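Local structure of uncharacterized conserved protein (Methanopyrus kandleri AV19, 2QYA) at residues A[90-93]-A[94-97]. The protein is of unknown function, a conserved archaeal protein of the DUF424 family that folds around a mixed beta sheet flanked by helices. The protein carries 2 engineered substitutions. Residues are numbered along the deposited sequence; the frame is centred on the assembly and turned at random.
Sequences LARE and DEIG
R92 reaches the carboxylates of D94 and E95 in the exposed loop joining helix 79-87 to strand 97-98, and the two meetings differ in geometry. With D94 the bond is directional: NE of R92 lies 2.8 Å from OD1 of D94, on that oxygen's syn lone pair, while NH2 adds a weak bond to the same oxygen. The two flat groups stand 86° apart, with the carboxylate at the guanidinium edge. With E95 they stack instead, only 16° from parallel, CD of E95 lying 3.6 Å above the centre of the R92 guanidinium; the long salt bridge from NH1 to OE2 is therefore charge attraction alone.

The E95 carboxylate also accepts R92 N, almost straight (174°), on the anti lone pair of OE1. Between backbones, E95 N returns 2.9 Å to R92 O, and a weak bond joins I96 N to E93 O.

Apolar contact is slight here: CD1 of I96 meets CB of A91 at 4.0 Å, while I96 also packs on C82 and V105. Shortening I96 to an alanine is likely to open a gap beside A91 CB and toward C82 and V105. R92, D94 and E95 thus form a surface salt-bridge network, directional toward D94 and stacked against E95.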
loop_
_atom_site.group_PDB
_atom_site.type_symbol
_atom_site.label_atom_id
_atom_site.label_comp_id
_atom_site.label_asym_id
_atom_site.label_seq_id
_atom_site.Cartn_x
_atom_site.Cartn_y
_atom_site.Cartn_z
ATOM N N LEU A 90 -14.706 -6.291 -9.140
ATOM C CA LEU A 90 -14.211 -5.382 -8.133
ATOM C C LEU A 90 -14.619 -3.939 -8.422
ATOM O O LEU A 90 -14.699 -3.114 -7.506
ATOM C CB LEU A 90 -12.685 -5.510 -8.034
ATOM C CG LEU A 90 -11.994 -6.260 -6.869
ATOM C CD1 LEU A 90 -12.869 -7.165 -6.013
ATOM C CD2 LEU A 90 -10.779 -7.012 -7.390
ATOM N N ALA A 91 -14.868 -3.648 -9.694
ATOM C CA ALA A 91 -15.252 -2.317 -10.144
ATOM C C ALA A 91 -16.198 -2.444 -11.335
ATOM O O ALA A 91 -16.122 -3.439 -12.060
ATOM C CB ALA A 91 -14.024 -1.509 -10.525
ATOM N N ARG A 92 -17.089 -1.455 -11.511
ATOM C CA ARG A 92 -17.940 -1.356 -12.708
ATOM C C ARG A 92 -17.145 -0.711 -13.833
ATOM O O ARG A 92 -16.256 0.113 -13.593
ATOM C CB ARG A 92 -19.194 -0.493 -12.465
ATOM C CG ARG A 92 -20.189 -0.953 -11.371
ATOM C CD ARG A 92 -21.471 -0.054 -11.377
ATOM N NE ARG A 92 -21.166 1.388 -11.382
ATOM C CZ ARG A 92 -21.108 2.171 -10.294
ATOM N NH1 ARG A 92 -21.341 1.676 -9.081
ATOM N NH2 ARG A 92 -20.810 3.463 -10.414
ATOM N N GLU A 93 -17.483 -1.055 -15.067
ATOM C CA GLU A 93 -16.805 -0.468 -16.207
ATOM C C GLU A 93 -16.801 1.041 -16.128
ATOM O O GLU A 93 -15.787 1.657 -16.446
ATOM C CB GLU A 93 -17.404 -0.953 -17.537
ATOM C CG GLU A 93 -17.206 -2.461 -17.752
ATOM C CD GLU A 93 -17.527 -2.922 -19.165
ATOM O OE1 GLU A 93 -18.362 -3.861 -19.304
ATOM O OE2 GLU A 93 -16.961 -2.334 -20.128
ATOM N N ASP A 94 -17.916 1.637 -15.674
ATOM C CA ASP A 94 -18.034 3.113 -15.635
ATOM C C ASP A 94 -17.245 3.815 -14.522
ATOM O O ASP A 94 -17.144 5.059 -14.505
ATOM C CB ASP A 94 -19.501 3.590 -15.701
ATOM C CG ASP A 94 -20.355 3.155 -14.506
ATOM O OD1 ASP A 94 -19.848 2.687 -13.469
ATOM O OD2 ASP A 94 -21.592 3.319 -14.600
ATOM N N GLU A 95 -16.673 3.016 -13.620
ATOM C CA GLU A 95 -15.895 3.522 -12.488
ATOM C C GLU A 95 -14.419 3.694 -12.829
ATOM O O GLU A 95 -13.684 4.404 -12.137
ATOM C CB GLU A 95 -16.052 2.588 -11.285
ATOM C CG GLU A 95 -17.378 2.758 -10.536
ATOM C CD GLU A 95 -17.567 1.750 -9.410
ATOM O OE1 GLU A 95 -17.464 0.543 -9.648
ATOM O OE2 GLU A 95 -17.842 2.155 -8.264
ATOM N N ILE A 96 -13.984 3.058 -13.910
ATOM C CA ILE A 96 -12.582 3.092 -14.294
ATOM C C ILE A 96 -12.199 4.520 -14.659
ATOM O O ILE A 96 -12.894 5.172 -15.434
ATOM C CB ILE A 96 -12.303 2.114 -15.470
ATOM C CG1 ILE A 96 -12.681 0.676 -15.096
ATOM C CG2 ILE A 96 -10.857 2.226 -15.966
ATOM C CD1 ILE A 96 -12.208 0.172 -13.682
ATOM N N GLY A 97 -11.111 5.026 -14.096
ATOM C CA GLY A 97 -10.653 6.349 -14.479
ATOM C C GLY A 97 -9.701 6.281 -15.651
ATOM O O GLY A 97 -9.785 5.376 -16.478
#